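Long-range contact in superantigen-like protein SSL8 (Staphylococcus aureus, PDB 3R2T), which is of unknown function but is a probably secreted superantigen-like toxin relative that may act on host immune factors: residues F174-D186 / L227-I241. Sequence-based numbering, arbitrary orientation.
With SO4 (sulfate ion), chain D.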
loop_
_atom_site.group_PDB
_atom_site.type_symbol
_atom_site.label_atom_id
_atom_site.label_comp_id
_atom_site.label_asym_id
_atom_site.label_seq_id
_atom_site.Cartn_x
_atom_site.Cartn_y
_atom_site.Cartn_z
ATOM N N PHE A 174 -29.004 -11.016 2.181
ATOM C CA PHE A 174 -29.443 -10.182 3.279
ATOM C C PHE A 174 -28.328 -9.226 3.648
ATOM O O PHE A 174 -27.139 -9.552 3.558
ATOM C CB PHE A 174 -29.857 -11.020 4.496
ATOM C CG PHE A 174 -28.699 -11.541 5.293
ATOM C CD1 PHE A 174 -28.419 -11.016 6.552
ATOM C CD2 PHE A 174 -27.873 -12.527 4.783
ATOM C CE1 PHE A 174 -27.341 -11.481 7.298
ATOM C CE2 PHE A 174 -26.791 -12.993 5.519
ATOM C CZ PHE A 174 -26.528 -12.468 6.783
ATOM N N ILE A 175 -28.746 -8.037 4.044
ATOM C CA ILE A 175 -27.849 -6.993 4.453
ATOM C C ILE A 175 -28.208 -6.684 5.891
ATOM O O ILE A 175 -29.339 -6.348 6.202
ATOM C CB ILE A 175 -28.009 -5.764 3.546
ATOM C CG1 ILE A 175 -27.754 -6.176 2.079
ATOM C CG2 ILE A 175 -27.074 -4.625 4.004
ATOM C CD1 ILE A 175 -28.138 -5.139 1.070
ATOM N N GLN A 176 -27.235 -6.854 6.769
ATOM C CA GLN A 176 -27.410 -6.594 8.200
ATOM C C GLN A 176 -27.292 -5.114 8.621
ATOM O O GLN A 176 -27.920 -4.681 9.599
ATOM C CB GLN A 176 -26.457 -7.478 9.036
ATOM C CG GLN A 176 -25.123 -8.022 8.374
ATOM C CD GLN A 176 -24.246 -7.009 7.612
ATOM O OE1 GLN A 176 -24.727 -6.269 6.727
ATOM N NE2 GLN A 176 -22.930 -7.030 7.903
ATOM N N LYS A 177 -26.533 -4.340 7.863
ATOM C CA LYS A 177 -26.286 -2.948 8.187
ATOM C C LYS A 177 -27.180 -1.931 7.471
ATOM O O LYS A 177 -27.518 -2.112 6.308
ATOM C CB LYS A 177 -24.834 -2.625 7.846
ATOM C CG LYS A 177 -23.809 -3.460 8.612
ATOM C CD LYS A 177 -22.390 -3.176 8.071
ATOM C CE LYS A 177 -21.741 -1.962 8.668
ATOM N NZ LYS A 177 -22.555 -0.755 8.922
ATOM N N GLU A 178 -27.523 -0.860 8.184
ATOM C CA GLU A 178 -28.325 0.255 7.647
ATOM C C GLU A 178 -27.489 1.009 6.619
ATOM O O GLU A 178 -27.987 1.459 5.565
ATOM C CB GLU A 178 -28.706 1.204 8.770
ATOM C CG GLU A 178 -29.558 0.521 9.832
ATOM C CD GLU A 178 -29.671 1.297 11.140
ATOM O OE1 GLU A 178 -30.358 0.779 12.047
ATOM O OE2 GLU A 178 -29.070 2.392 11.273
ATOM N N GLU A 179 -26.205 1.138 6.940
ATOM C CA GLU A 179 -25.249 1.779 6.068
ATOM C C GLU A 179 -24.217 0.697 5.723
ATOM O O GLU A 179 -23.534 0.182 6.607
ATOM C CB GLU A 179 -24.596 2.961 6.787
ATOM C CG GLU A 179 -23.642 3.763 5.889
ATOM C CD GLU A 179 -22.966 4.958 6.599
ATOM O OE1 GLU A 179 -21.912 4.756 7.250
ATOM O OE2 GLU A 179 -23.473 6.101 6.441
ATOM N N VAL A 180 -24.099 0.365 4.449
ATOM C CA VAL A 180 -23.193 -0.668 4.013
ATOM C C VAL A 180 -22.242 -0.146 2.911
ATOM O O VAL A 180 -22.656 0.572 1.997
ATOM C CB VAL A 180 -24.003 -1.879 3.520
ATOM C CG1 VAL A 180 -24.730 -1.537 2.265
ATOM C CG2 VAL A 180 -23.114 -3.113 3.324
ATOM N N SER A 181 -20.958 -0.495 3.012
ATOM C CA SER A 181 -19.978 -0.047 2.023
ATOM C C SER A 181 -20.143 -0.864 0.755
ATOM O O SER A 181 -20.567 -2.005 0.800
ATOM C CB SER A 181 -18.539 -0.205 2.559
ATOM O OG SER A 181 -18.181 -1.587 2.741
ATOM N N LEU A 182 -19.807 -0.259 -0.382
ATOM C CA LEU A 182 -19.860 -0.930 -1.649
ATOM C C LEU A 182 -18.829 -2.067 -1.628
ATOM O O LEU A 182 -19.006 -3.077 -2.271
ATOM C CB LEU A 182 -19.515 0.054 -2.741
ATOM C CG LEU A 182 -19.604 -0.376 -4.193
ATOM C CD1 LEU A 182 -21.069 -0.745 -4.552
ATOM C CD2 LEU A 182 -19.056 0.764 -5.095
ATOM N N LYS A 183 -17.752 -1.859 -0.876
ATOM C CA LYS A 183 -16.711 -2.844 -0.700
ATOM C C LYS A 183 -17.307 -4.142 -0.177
ATOM O O LYS A 183 -17.048 -5.232 -0.737
ATOM C CB LYS A 183 -15.670 -2.305 0.287
ATOM C CG LYS A 183 -14.572 -3.273 0.672
ATOM C CD LYS A 183 -13.772 -2.728 1.829
ATOM C CE LYS A 183 -12.608 -3.641 2.168
ATOM N NZ LYS A 183 -11.636 -3.621 1.042
ATOM N N GLU A 184 -18.113 -4.033 0.887
ATOM C CA GLU A 184 -18.729 -5.228 1.505
ATOM C C GLU A 184 -19.705 -5.931 0.548
ATOM O O GLU A 184 -19.671 -7.149 0.415
ATOM C CB GLU A 184 -19.382 -4.898 2.873
ATOM C CG GLU A 184 -20.209 -6.037 3.457
ATOM C CD GLU A 184 -20.621 -5.853 4.926
ATOM O OE1 GLU A 184 -20.327 -4.797 5.559
ATOM O OE2 GLU A 184 -21.250 -6.799 5.452
ATOM N N LEU A 185 -20.551 -5.157 -0.125
ATOM C CA LEU A 185 -21.511 -5.734 -1.075
ATOM C C LEU A 185 -20.772 -6.420 -2.208
ATOM O O LEU A 185 -21.077 -7.538 -2.550
ATOM C CB LEU A 185 -22.415 -4.657 -1.646
ATOM C CG LEU A 185 -23.351 -3.986 -0.656
ATOM C CD1 LEU A 185 -24.200 -2.942 -1.362
ATOM C CD2 LEU A 185 -24.243 -5.007 0.018
ATOM N N ASP A 186 -19.787 -5.730 -2.775
ATOM C CA ASP A 186 -18.967 -6.262 -3.860
ATOM C C ASP A 186 -18.314 -7.593 -3.521
ATOM O O ASP A 186 -18.359 -8.532 -4.314
ATOM C CB ASP A 186 -17.851 -5.274 -4.178
ATOM C CG ASP A 186 -16.829 -5.834 -5.196
ATOM O OD1 ASP A 186 -15.649 -5.975 -4.816
ATOM O OD2 ASP A 186 -17.200 -6.161 -6.346
ATOM N N LEU A 227 -12.683 -4.486 -7.492
ATOM C CA LEU A 227 -13.341 -3.197 -7.319
ATOM C C LEU A 227 -12.272 -2.106 -7.134
ATOM O O LEU A 227 -11.338 -2.296 -6.359
ATOM C CB LEU A 227 -14.203 -3.240 -6.059
ATOM C CG LEU A 227 -14.950 -1.951 -5.700
ATOM C CD1 LEU A 227 -15.948 -1.523 -6.816
ATOM C CD2 LEU A 227 -15.664 -2.137 -4.375
ATOM N N ASP A 228 -12.418 -0.982 -7.848
ATOM C CA ASP A 228 -11.488 0.153 -7.748
ATOM C C ASP A 228 -11.262 0.541 -6.290
ATOM O O ASP A 228 -12.228 0.762 -5.550
ATOM C CB ASP A 228 -12.037 1.400 -8.456
ATOM C CG ASP A 228 -12.192 1.227 -9.957
ATOM O OD1 ASP A 228 -11.948 0.120 -10.474
ATOM O OD2 ASP A 228 -12.562 2.226 -10.624
ATOM N N PHE A 229 -9.996 0.638 -5.883
ATOM C CA PHE A 229 -9.659 1.010 -4.498
ATOM C C PHE A 229 -10.340 2.311 -4.033
ATOM O O PHE A 229 -10.738 2.425 -2.877
ATOM C CB PHE A 229 -8.139 1.077 -4.258
ATOM C CG PHE A 229 -7.439 -0.268 -4.377
ATOM C CD1 PHE A 229 -7.683 -1.280 -3.449
ATOM C CD2 PHE A 229 -6.550 -0.513 -5.387
ATOM C CE1 PHE A 229 -7.052 -2.504 -3.549
ATOM C CE2 PHE A 229 -5.907 -1.745 -5.495
ATOM C CZ PHE A 229 -6.154 -2.739 -4.567
ATOM N N GLU A 230 -10.491 3.268 -4.934
ATOM C CA GLU A 230 -11.122 4.551 -4.601
ATOM C C GLU A 230 -12.647 4.480 -4.474
ATOM O O GLU A 230 -13.277 5.473 -4.120
ATOM C CB GLU A 230 -10.707 5.612 -5.609
ATOM C CG GLU A 230 -9.211 5.922 -5.560
ATOM C CD GLU A 230 -8.735 6.840 -6.677
ATOM O OE1 GLU A 230 -9.458 7.005 -7.691
ATOM O OE2 GLU A 230 -7.621 7.383 -6.547
ATOM N N ARG A 231 -13.241 3.315 -4.749
ATOM C CA ARG A 231 -14.691 3.140 -4.610
ATOM C C ARG A 231 -15.069 2.396 -3.333
ATOM O O ARG A 231 -16.251 2.359 -2.935
ATOM C CB ARG A 231 -15.262 2.373 -5.793
ATOM C CG ARG A 231 -15.113 3.087 -7.101
ATOM C CD ARG A 231 -15.656 2.212 -8.242
ATOM N NE ARG A 231 -17.111 2.174 -8.234
ATOM C CZ ARG A 231 -17.854 1.411 -9.031
ATOM N NH1 ARG A 231 -17.286 0.571 -9.902
ATOM N NH2 ARG A 231 -19.177 1.484 -8.945
ATOM N N MET A 232 -14.069 1.825 -2.674
ATOM C CA MET A 232 -14.313 1.022 -1.486
ATOM C C MET A 232 -14.792 1.808 -0.267
ATOM O O MET A 232 -15.178 1.210 0.740
ATOM C CB MET A 232 -13.075 0.216 -1.167
ATOM C CG MET A 232 -12.789 -0.851 -2.202
ATOM S SD MET A 232 -11.239 -1.667 -1.822
ATOM C CE MET A 232 -11.251 -2.984 -3.074
ATOM N N ALA A 233 -14.761 3.135 -0.350
ATOM C CA ALA A 233 -15.242 3.970 0.732
ATOM C C ALA A 233 -16.677 4.429 0.477
ATOM O O ALA A 233 -17.250 5.051 1.352
ATOM C CB ALA A 233 -14.334 5.185 0.938
ATOM N N ASP A 234 -17.252 4.136 -0.698
ATOM C CA ASP A 234 -18.645 4.550 -0.997
ATOM C C ASP A 234 -19.605 3.791 -0.098
ATOM O O ASP A 234 -19.479 2.589 0.069
ATOM C CB ASP A 234 -19.033 4.306 -2.458
ATOM C CG ASP A 234 -18.331 5.242 -3.430
ATOM O OD1 ASP A 234 -17.361 5.940 -3.054
ATOM O OD2 ASP A 234 -18.764 5.276 -4.605
ATOM N N VAL A 235 -20.575 4.501 0.467
ATOM C CA VAL A 235 -21.512 3.905 1.395
ATOM C C VAL A 235 -22.915 4.040 0.854
ATOM O O VAL A 235 -23.278 5.070 0.287
ATOM C CB VAL A 235 -21.405 4.562 2.804
ATOM C CG1 VAL A 235 -19.968 4.446 3.339
ATOM C CG2 VAL A 235 -21.835 6.059 2.774
ATOM N N ILE A 236 -23.699 2.985 1.052
ATOM C CA ILE A 236 -25.067 2.901 0.582
ATOM C C ILE A 236 -26.078 2.642 1.711
ATOM O O ILE A 236 -25.843 1.809 2.610
ATOM C CB ILE A 236 -25.153 1.732 -0.416
ATOM C CG1 ILE A 236 -24.123 1.925 -1.541
ATOM C CG2 ILE A 236 -26.533 1.610 -0.993
ATOM C CD1 ILE A 236 -24.031 0.719 -2.471
ATOM N N ASN A 237 -27.196 3.362 1.662
ATOM C CA ASN A 237 -28.308 3.192 2.611
ATOM C C ASN A 237 -29.075 1.925 2.196
ATOM O O ASN A 237 -29.841 1.943 1.238
ATOM C CB ASN A 237 -29.213 4.435 2.573
ATOM C CG ASN A 237 -30.434 4.303 3.450
ATOM O OD1 ASN A 237 -30.743 3.223 3.932
ATOM N ND2 ASN A 237 -31.150 5.414 3.649
ATOM N N SER A 238 -28.856 0.826 2.919
ATOM C CA SER A 238 -29.459 -0.462 2.584
ATOM C C SER A 238 -30.982 -0.440 2.445
ATOM O O SER A 238 -31.529 -1.183 1.649
ATOM C CB SER A 238 -29.030 -1.553 3.578
ATOM O OG SER A 238 -29.472 -1.260 4.885
ATOM N N GLU A 239 -31.660 0.407 3.201
ATOM C CA GLU A 239 -33.110 0.493 3.094
ATOM C C GLU A 239 -33.523 0.980 1.693
ATOM O O GLU A 239 -34.598 0.651 1.195
ATOM C CB GLU A 239 -33.654 1.410 4.188
ATOM C CG GLU A 239 -35.173 1.513 4.256
ATOM C CD GLU A 239 -35.756 2.500 3.281
ATOM O OE1 GLU A 239 -35.138 3.577 3.095
ATOM O OE2 GLU A 239 -36.851 2.221 2.736
ATOM N N GLN A 240 -32.641 1.727 1.044
ATOM C CA GLN A 240 -32.945 2.278 -0.264
ATOM C C GLN A 240 -32.565 1.401 -1.443
ATOM O O GLN A 240 -32.751 1.812 -2.567
ATOM C CB GLN A 240 -32.331 3.671 -0.387
ATOM C CG GLN A 240 -33.058 4.728 0.502
ATOM C CD GLN A 240 -34.446 5.041 0.002
ATOM O OE1 GLN A 240 -34.623 5.357 -1.160
ATOM N NE2 GLN A 240 -35.438 4.981 0.885
ATOM N N ILE A 241 -32.026 0.205 -1.199
ATOM C CA ILE A 241 -31.673 -0.704 -2.298
ATOM C C ILE A 241 -32.942 -1.409 -2.743
ATOM O O ILE A 241 -33.583 -2.068 -1.935
ATOM C CB ILE A 241 -30.664 -1.774 -1.864
ATOM C CG1 ILE A 241 -29.321 -1.132 -1.507
ATOM C CG2 ILE A 241 -30.489 -2.812 -2.950
ATOM C CD1 ILE A 241 -28.302 -2.128 -0.949
HETATM S S SO4 D . -7.843 2.724 -8.120
HETATM O O1 SO4 D . -6.708 3.038 -7.251
HETATM O O2 SO4 D . -9.010 3.456 -7.609
HETATM O O3 SO4 D . -7.595 3.176 -9.488
HETATM O O4 SO4 D . -8.069 1.277 -8.108
#
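Val180 and Ile236 form the hydrogen-bonded pair of a two-stranded antiparallel ribbon, strand 179-181 against 235-237, within the beta-grasp domain. Val180 N reaches Ile236 O at 2.9 Å, nearly straight (174°) and in the carbonyl plane, and Ile236 N returns a bond to Val180 O. Leu182 N, in the first turn of helix 182-197, extends the ladder to Asp234 O, while Ser181 OG caps that helix by accepting from Glu184 N. At the other end Ser238 grips two successive carbonyls: its OG donates to Lys177 O (2.6 Å) and its N to Glu178 O.

The packing is tight on the face carrying Val180 and Ile236. With CG1 anti to its carbonyl carbon (chi1 -55°), Ile236 sends CD1 to Leu182 CD1 at 3.9 Å and Leu185 CD1 at 3.8 Å, and Ile211 and Tyr219 of the five-stranded sheet continue this core. Ile175 CD1 meets Ile241 CD1 at 3.6 Å.

The side carrying Val235 and Asn237 is looser and open to solvent. There the extended Glu179 lays CG obliquely over Val235 CB, 3.9 Å away, while Lys141 N holds its OE1. Backbone bonds and the Ser238 hydroxyl thus hold the register, apolar contacts join ribbon and helix start to the five-stranded sheet, and the Glu179 carboxylate ties the ribbon to strand 133-141.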